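Local structure of A rubisco-like protein (Burkholderia fungorum, 3NWR) at residues 153-167 with 374-386. The protein is a RuBisCO-like protein, homologous to the large chain of ribulose bisphosphate carboxylase and probably a lyase. Sequence-based numbering, arbitrary orientation.
Sequences RALTDVKDRPMIGTI and TDLLFMSGGGILA. With SO4 (sulfate ion), chain C; SO4 (sulfate ion), chain B.
Met163 opens the backbone pairing of strand 163-165 with strand 377-379: its N bonds to Leu376 O and its O accepts from Phe378 N at 2.8 Å. Gly165 then donates to Phe378 O and accepts from Ser380 N, so the bonds alternate between parallel strands whose short axes differ by 26°. Beyond the strand a side chain continues the pairing: Thr166 OG1 donates to Ser380 O at 2.8 Å, in the carbonyl plane, with OG1 trans to the backbone N (chi1 -163°).

These are the first and last strands of the catalytic TIM barrel, and their pairing closes it. The loop after strand 377-379 runs straight into helix 382-385, where Gly382 N holds a sulfate that Lys324 and Gly358 also bind; the site is consistent with the phosphate pocket of RuBisCO.

At the other end, Arg153 reaches from helix 148-156 to make a side-on salt bridge with Asp375. NE and NH2 both grip OD1, NH2 at 2.8 Å on its anti lone pair, with the guanidinium and carboxylate planes 59° apart. NH1 turns back to Val158 O and Arg161 O, fixing the rotation of the group, while Met163 CE sits over the centre of one guanidinium face.

Apolar contacts fall on both faces of the sheet. On one, Ile164 lies alongside Phe378, CD1 to CB 4.1 Å, and its CG2 meets Ile384 CD1. On the other, the bent chain of Met379 folds its sulfur over Gly165, SD to CA 3.8 Å, and carries CE across to Ile167 CD1 at 3.6 Å. Before the strands, Pro162 CB rests against Leu376 CD1, 3.7 Å away.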
ATOM      1  N   ARG A 153      10.873 -19.298  18.690  1.00 14.16           N
ATOM      2  CA  ARG A 153      11.530 -20.535  19.105  1.00 14.17           C
ATOM      3  C   ARG A 153      10.921 -21.080  20.392  1.00 15.34           C
ATOM      4  O   ARG A 153      10.669 -22.280  20.508  1.00 15.60           O
ATOM      5  CB  ARG A 153      13.031 -20.326  19.284  1.00 15.57           C
ATOM      6  CG  ARG A 153      13.787 -20.137  17.971  1.00 14.85           C
ATOM      7  CD  ARG A 153      15.289 -20.291  18.222  1.00 15.46           C
ATOM      8  NE  ARG A 153      16.077 -20.306  16.991  1.00 15.46           N
ATOM      9  CZ  ARG A 153      16.129 -21.337  16.150  1.00 15.12           C
ATOM     10  NH1 ARG A 153      15.424 -22.441  16.384  1.00 15.62           N
ATOM     11  NH2 ARG A 153      16.889 -21.254  15.064  1.00 15.91           N
ATOM     12  N   ALA A 154      10.667 -20.196  21.349  1.00 14.25           N
ATOM     13  CA  ALA A 154      10.069 -20.619  22.610  1.00 16.16           C
ATOM     14  C   ALA A 154       8.688 -21.234  22.389  1.00 16.05           C
ATOM     15  O   ALA A 154       8.360 -22.274  22.971  1.00 18.78           O
ATOM     16  CB  ALA A 154       9.997 -19.456  23.574  1.00 15.60           C
ATOM     17  N   LEU A 155       7.882 -20.598  21.537  1.00 14.68           N
ATOM     18  CA  LEU A 155       6.525 -21.058  21.291  1.00 14.85           C
ATOM     19  C   LEU A 155       6.442 -22.330  20.452  1.00 16.64           C
ATOM     20  O   LEU A 155       5.469 -23.066  20.555  1.00 18.92           O
ATOM     21  CB  LEU A 155       5.686 -19.939  20.647  1.00 14.89           C
ATOM     22  CG  LEU A 155       5.299 -18.829  21.629  1.00 14.80           C
ATOM     23  CD1 LEU A 155       4.882 -17.543  20.909  1.00 14.41           C
ATOM     24  CD2 LEU A 155       4.179 -19.314  22.554  1.00 16.04           C
ATOM     25  N   THR A 156       7.442 -22.581  19.607  1.00 15.69           N
ATOM     26  CA  THR A 156       7.452 -23.807  18.814  1.00 15.18           C
ATOM     27  C   THR A 156       8.300 -24.900  19.476  1.00 16.72           C
ATOM     28  O   THR A 156       8.325 -26.046  19.012  1.00 16.10           O
ATOM     29  CB  THR A 156       8.008 -23.555  17.388  1.00 13.35           C
ATOM     30  OG1 THR A 156       9.318 -23.001  17.486  1.00 12.83           O
ATOM     31  CG2 THR A 156       7.124 -22.585  16.622  1.00 15.77           C
ATOM     32  N   ASP A 157       8.976 -24.531  20.561  1.00 15.23           N
ATOM     33  CA  ASP A 157       9.949 -25.395  21.235  1.00 16.19           C
ATOM     34  C   ASP A 157      11.003 -25.925  20.262  1.00 18.52           C
ATOM     35  O   ASP A 157      11.337 -27.114  20.277  1.00 19.36           O
ATOM     36  CB  ASP A 157       9.250 -26.548  21.960  1.00 18.83           C
ATOM     37  CG  ASP A 157      10.155 -27.237  22.970  1.00 24.25           C
ATOM     38  OD1 ASP A 157      11.041 -26.560  23.537  1.00 28.80           O
ATOM     39  OD2 ASP A 157       9.974 -28.450  23.200  1.00 26.02           O
ATOM     40  N   VAL A 158      11.511 -25.038  19.409  1.00 15.64           N
ATOM     41  CA  VAL A 158      12.552 -25.400  18.438  1.00 15.77           C
ATOM     42  C   VAL A 158      13.835 -24.618  18.694  1.00 16.76           C
ATOM     43  O   VAL A 158      13.856 -23.397  18.591  1.00 17.96           O
ATOM     44  CB  VAL A 158      12.083 -25.162  16.995  1.00 15.83           C
ATOM     45  CG1 VAL A 158      13.189 -25.558  16.026  1.00 16.48           C
ATOM     46  CG2 VAL A 158      10.801 -25.948  16.708  1.00 16.07           C
ATOM     47  N   LYS A 159      14.925 -25.318  19.003  1.00 18.77           N
ATOM     48  CA  LYS A 159      16.092 -24.639  19.574  1.00 22.31           C
ATOM     49  C   LYS A 159      17.316 -24.429  18.687  1.00 28.96           C
ATOM     50  O   LYS A 159      17.896 -23.335  18.679  1.00 34.47           O
ATOM     51  CB  LYS A 159      16.496 -25.306  20.891  1.00 26.43           C
ATOM     52  CG  LYS A 159      15.423 -25.178  21.961  1.00 36.22           C
ATOM     53  CD  LYS A 159      14.935 -23.737  22.062  1.00 40.08           C
ATOM     54  CE  LYS A 159      13.769 -23.591  23.035  1.00 38.05           C
ATOM     55  NZ  LYS A 159      13.363 -22.163  23.170  1.00 38.62           N
ATOM     56  N   ASP A 160      17.705 -25.463  17.950  1.00 22.65           N
ATOM     57  CA  ASP A 160      18.993 -25.470  17.246  1.00 24.33           C
ATOM     58  C   ASP A 160      18.849 -25.974  15.820  1.00 25.37           C
ATOM     59  O   ASP A 160      19.648 -26.794  15.349  1.00 23.46           O
ATOM     60  CB  ASP A 160      20.000 -26.354  17.986  1.00 24.43           C
ATOM     61  CG  ASP A 160      20.433 -25.761  19.315  1.00 31.85           C
ATOM     62  OD1 ASP A 160      20.913 -24.609  19.327  1.00 29.10           O
ATOM     63  OD2 ASP A 160      20.292 -26.450  20.348  1.00 40.95           O
ATOM     64  N   ARG A 161      17.811 -25.487  15.152  1.00 17.06           N
ATOM     65  CA  ARG A 161      17.515 -25.811  13.759  1.00 16.57           C
ATOM     66  C   ARG A 161      16.451 -24.813  13.317  1.00 16.06           C
ATOM     67  O   ARG A 161      15.850 -24.155  14.159  1.00 15.74           O
ATOM     68  CB  ARG A 161      16.957 -27.223  13.619  1.00 15.18           C
ATOM     69  CG  ARG A 161      15.682 -27.491  14.420  1.00 15.24           C
ATOM     70  CD  ARG A 161      15.099 -28.842  14.048  1.00 17.00           C
ATOM     71  NE  ARG A 161      13.885 -29.159  14.798  1.00 16.49           N
ATOM     72  CZ  ARG A 161      12.664 -28.770  14.441  1.00 15.91           C
ATOM     73  NH1 ARG A 161      12.488 -28.023  13.351  1.00 14.08           N
ATOM     74  NH2 ARG A 161      11.622 -29.130  15.177  1.00 17.66           N
ATOM     75  N   PRO A 162      16.208 -24.697  12.007  1.00 14.50           N
ATOM     76  CA  PRO A 162      15.111 -23.808  11.607  1.00 11.89           C
ATOM     77  C   PRO A 162      13.762 -24.406  11.967  1.00 14.19           C
ATOM     78  O   PRO A 162      13.628 -25.607  12.200  1.00 14.45           O
ATOM     79  CB  PRO A 162      15.243 -23.756  10.085  1.00 14.00           C
ATOM     80  CG  PRO A 162      16.682 -24.054   9.829  1.00 14.95           C
ATOM     81  CD  PRO A 162      17.018 -25.109  10.850  1.00 14.66           C
ATOM     82  N   MET A 163      12.749 -23.550  12.001  1.00 15.06           N
ATOM     83  CA  MET A 163      11.380 -24.012  12.160  1.00 13.31           C
ATOM     84  C   MET A 163      10.835 -24.320  10.774  1.00 14.70           C
ATOM     85  O   MET A 163      11.041 -23.540   9.832  1.00 14.72           O
ATOM     86  CB  MET A 163      10.550 -22.937  12.875  1.00 13.72           C
ATOM     87  CG  MET A 163      10.971 -22.766  14.337  1.00 16.02           C
ATOM     88  SD  MET A 163      11.040 -21.079  14.964  1.00 17.67           S
ATOM     89  CE  MET A 163      12.544 -20.477  14.184  1.00 15.42           C
ATOM     90  N   ILE A 164      10.155 -25.456  10.643  1.00 13.37           N
ATOM     91  CA  ILE A 164       9.678 -25.935   9.353  1.00 13.24           C
ATOM     92  C   ILE A 164       8.180 -25.714   9.280  1.00 14.69           C
ATOM     93  O   ILE A 164       7.442 -26.139  10.171  1.00 14.00           O
ATOM     94  CB  ILE A 164       9.965 -27.437   9.161  1.00 14.99           C
ATOM     95  CG1 ILE A 164      11.439 -27.765   9.475  1.00 15.75           C
ATOM     96  CG2 ILE A 164       9.560 -27.879   7.763  1.00 14.40           C
ATOM     97  CD1 ILE A 164      12.461 -26.952   8.694  1.00 17.56           C
ATOM     98  N   GLY A 165       7.730 -25.040   8.228  1.00 13.01           N
ATOM     99  CA  GLY A 165       6.326 -24.710   8.099  1.00 15.50           C
ATOM    100  C   GLY A 165       5.712 -25.175   6.797  1.00 14.88           C
ATOM    101  O   GLY A 165       6.411 -25.530   5.843  1.00 15.49           O
ATOM    102  N   THR A 166       4.388 -25.158   6.752  1.00 15.58           N
ATOM    103  CA  THR A 166       3.677 -25.430   5.515  1.00 15.82           C
ATOM    104  C   THR A 166       2.380 -24.635   5.489  1.00 18.41           C
ATOM    105  O   THR A 166       1.993 -24.032   6.499  1.00 15.89           O
ATOM    106  CB  THR A 166       3.410 -26.938   5.331  1.00 17.70           C
ATOM    107  OG1 THR A 166       3.076 -27.205   3.962  1.00 19.03           O
ATOM    108  CG2 THR A 166       2.280 -27.386   6.223  1.00 18.96           C
ATOM    109  N   ILE A 167       1.726 -24.604   4.329  1.00 17.96           N
ATOM    110  CA  ILE A 167       0.526 -23.794   4.135  1.00 18.71           C
ATOM    111  C   ILE A 167      -0.671 -24.700   3.888  1.00 21.29           C
ATOM    112  O   ILE A 167      -0.567 -25.718   3.210  1.00 22.50           O
ATOM    113  CB  ILE A 167       0.657 -22.800   2.942  1.00 22.97           C
ATOM    114  CG1 ILE A 167       1.912 -21.937   3.085  1.00 23.14           C
ATOM    115  CG2 ILE A 167      -0.579 -21.897   2.835  1.00 22.16           C
ATOM    116  CD1 ILE A 167       3.186 -22.620   2.635  1.00 32.29           C
ATOM    117  N   THR A 374      20.605 -20.671  11.740  1.00 15.70           N
ATOM    118  CA  THR A 374      19.372 -21.443  11.567  1.00 15.14           C
ATOM    119  C   THR A 374      18.136 -20.646  11.955  1.00 15.43           C
ATOM    120  O   THR A 374      17.043 -21.209  12.026  1.00 15.26           O
ATOM    121  CB  THR A 374      19.369 -22.753  12.387  1.00 15.96           C
ATOM    122  OG1 THR A 374      19.469 -22.448  13.788  1.00 18.71           O
ATOM    123  CG2 THR A 374      20.522 -23.661  11.962  1.00 17.45           C
ATOM    124  N   ASP A 375      18.318 -19.349  12.211  1.00 14.23           N
ATOM    125  CA  ASP A 375      17.219 -18.485  12.676  1.00 13.44           C
ATOM    126  C   ASP A 375      16.315 -18.070  11.512  1.00 14.09           C
ATOM    127  O   ASP A 375      16.382 -16.945  10.983  1.00 14.37           O
ATOM    128  CB  ASP A 375      17.783 -17.271  13.413  1.00 14.36           C
ATOM    129  CG  ASP A 375      18.406 -17.645  14.767  1.00 14.64           C
ATOM    130  OD1 ASP A 375      18.119 -18.729  15.296  1.00 17.41           O
ATOM    131  OD2 ASP A 375      19.178 -16.839  15.320  1.00 21.79           O
ATOM    132  N   LEU A 376      15.471 -19.008  11.109  1.00 13.76           N
ATOM    133  CA  LEU A 376      14.614 -18.800   9.961  1.00 11.14           C
ATOM    134  C   LEU A 376      13.419 -19.738  10.009  1.00 12.12           C
ATOM    135  O   LEU A 376      13.456 -20.796  10.658  1.00 14.22           O
ATOM    136  CB  LEU A 376      15.419 -18.981   8.664  1.00 12.61           C
ATOM    137  CG  LEU A 376      15.983 -20.388   8.447  1.00 14.75           C
ATOM    138  CD1 LEU A 376      15.119 -21.186   7.479  1.00 13.30           C
ATOM    139  CD2 LEU A 376      17.436 -20.331   7.972  1.00 16.62           C
ATOM    140  N   LEU A 377      12.351 -19.321   9.339  1.00 10.65           N
ATOM    141  CA  LEU A 377      11.175 -20.149   9.115  1.00 11.83           C
ATOM    142  C   LEU A 377      11.196 -20.624   7.670  1.00 13.56           C
ATOM    143  O   LEU A 377      11.217 -19.813   6.742  1.00 12.77           O
ATOM    144  CB  LEU A 377       9.904 -19.335   9.408  1.00 11.53           C
ATOM    145  CG  LEU A 377       8.550 -19.987   9.105  1.00 12.57           C
ATOM    146  CD1 LEU A 377       8.370 -21.275   9.886  1.00 14.49           C
ATOM    147  CD2 LEU A 377       7.417 -19.006   9.421  1.00 14.43           C
ATOM    148  N   PHE A 378      11.227 -21.943   7.494  1.00 12.66           N
ATOM    149  CA  PHE A 378      11.368 -22.569   6.181  1.00 10.27           C
ATOM    150  C   PHE A 378      10.038 -23.170   5.749  1.00 12.70           C
ATOM    151  O   PHE A 378       9.627 -24.228   6.253  1.00 13.86           O
ATOM    152  CB  PHE A 378      12.444 -23.660   6.286  1.00 12.77           C
ATOM    153  CG  PHE A 378      12.931 -24.195   4.956  1.00 12.45           C
ATOM    154  CD1 PHE A 378      13.760 -23.434   4.153  1.00 13.61           C
ATOM    155  CD2 PHE A 378      12.580 -25.473   4.535  1.00 13.62           C
ATOM    156  CE1 PHE A 378      14.227 -23.934   2.936  1.00 13.81           C
ATOM    157  CE2 PHE A 378      13.051 -25.987   3.324  1.00 14.23           C
ATOM    158  CZ  PHE A 378      13.867 -25.203   2.521  1.00 13.97           C
ATOM    159  N   MET A 379       9.363 -22.488   4.829  1.00 13.14           N
ATOM    160  CA  MET A 379       8.038 -22.902   4.375  1.00 12.28           C
ATOM    161  C   MET A 379       8.159 -23.784   3.157  1.00 14.71           C
ATOM    162  O   MET A 379       8.670 -23.350   2.118  1.00 15.81           O
ATOM    163  CB  MET A 379       7.184 -21.682   4.009  1.00 14.49           C
ATOM    164  CG  MET A 379       7.064 -20.634   5.109  1.00 13.29           C
ATOM    165  SD  MET A 379       6.183 -21.234   6.553  1.00 14.90           S
ATOM    166  CE  MET A 379       4.686 -21.846   5.811  1.00 15.85           C
ATOM    167  N   SER A 380       7.662 -25.010   3.276  1.00 13.94           N
ATOM    168  CA  SER A 380       7.698 -25.966   2.181  1.00 15.18           C
ATOM    169  C   SER A 380       6.288 -26.481   1.904  1.00 18.10           C
ATOM    170  O   SER A 380       5.567 -26.870   2.826  1.00 17.90           O
ATOM    171  CB  SER A 380       8.650 -27.114   2.534  1.00 16.72           C
ATOM    172  OG  SER A 380       8.761 -28.049   1.470  1.00 16.79           O
ATOM    173  N   GLY A 381       5.890 -26.455   0.637  1.00 17.53           N
ATOM    174  CA  GLY A 381       4.592 -26.969   0.227  1.00 18.84           C
ATOM    175  C   GLY A 381       4.739 -28.348  -0.371  1.00 19.59           C
ATOM    176  O   GLY A 381       4.820 -29.333   0.354  1.00 19.24           O
ATOM    177  N   GLY A 382       4.808 -28.420  -1.698  1.00 18.98           N
ATOM    178  CA  GLY A 382       5.005 -29.694  -2.362  1.00 20.86           C
ATOM    179  C   GLY A 382       6.286 -30.394  -1.929  1.00 18.88           C
ATOM    180  O   GLY A 382       6.358 -31.620  -1.941  1.00 20.36           O
ATOM    181  N   GLY A 383       7.305 -29.623  -1.558  1.00 18.82           N
ATOM    182  CA  GLY A 383       8.564 -30.202  -1.112  1.00 17.16           C
ATOM    183  C   GLY A 383       8.392 -31.151   0.064  1.00 17.82           C
ATOM    184  O   GLY A 383       9.231 -32.033   0.300  1.00 17.05           O
ATOM    185  N   ILE A 384       7.309 -30.955   0.808  1.00 16.74           N
ATOM    186  CA  ILE A 384       6.931 -31.841   1.902  1.00 19.30           C
ATOM    187  C   ILE A 384       5.758 -32.728   1.497  1.00 18.75           C
ATOM    188  O   ILE A 384       5.825 -33.957   1.596  1.00 19.94           O
ATOM    189  CB  ILE A 384       6.527 -31.026   3.141  1.00 23.53           C
ATOM    190  CG1 ILE A 384       7.772 -30.571   3.905  1.00 22.85           C
ATOM    191  CG2 ILE A 384       5.621 -31.845   4.055  1.00 26.62           C
ATOM    192  CD1 ILE A 384       7.462 -29.508   4.971  1.00 26.80           C
ATOM    193  N   LEU A 385       4.694 -32.101   1.012  1.00 21.02           N
ATOM    194  CA  LEU A 385       3.423 -32.793   0.821  1.00 24.79           C
ATOM    195  C   LEU A 385       3.390 -33.740  -0.374  1.00 25.26           C
ATOM    196  O   LEU A 385       2.563 -34.652  -0.421  1.00 28.71           O
ATOM    197  CB  LEU A 385       2.280 -31.781   0.728  1.00 25.99           C
ATOM    198  CG  LEU A 385       2.139 -30.868   1.949  1.00 29.95           C
ATOM    199  CD1 LEU A 385       0.888 -30.020   1.831  1.00 36.32           C
ATOM    200  CD2 LEU A 385       2.124 -31.682   3.239  1.00 28.70           C
ATOM    201  N   ALA A 386       4.287 -33.528  -1.332  1.00 22.63           N
ATOM    202  CA  ALA A 386       4.327 -34.358  -2.534  1.00 21.55           C
ATOM    203  C   ALA A 386       5.477 -35.370  -2.521  1.00 25.20           C
ATOM    204  O   ALA A 386       5.752 -36.024  -3.532  1.00 24.34           O
ATOM    205  CB  ALA A 386       4.389 -33.484  -3.784  1.00 24.81           C
TER
HETATM  206  S   SO4 C 434      11.032 -32.244  17.021  0.79 25.67           S
HETATM  207  O1  SO4 C 434      12.013 -33.285  16.742  0.70 30.27           O
HETATM  208  O2  SO4 C 434      11.729 -31.040  17.466  0.88 26.71           O
HETATM  209  O3  SO4 C 434      10.120 -32.706  18.066  0.74 29.00           O
HETATM  210  O4  SO4 C 434      10.286 -31.959  15.801  0.71 25.64           O
HETATM  211  S   SO4 B 433       5.609 -25.087  -4.054  0.81 28.44           S
HETATM  212  O1  SO4 B 433       4.742 -25.718  -3.061  1.00 25.06           O
HETATM  213  O2  SO4 B 433       6.909 -25.748  -4.081  0.74 24.41           O
HETATM  214  O3  SO4 B 433       5.785 -23.679  -3.713  0.85 25.39           O
HETATM  215  O4  SO4 B 433       4.985 -25.177  -5.370  0.51 29.98           O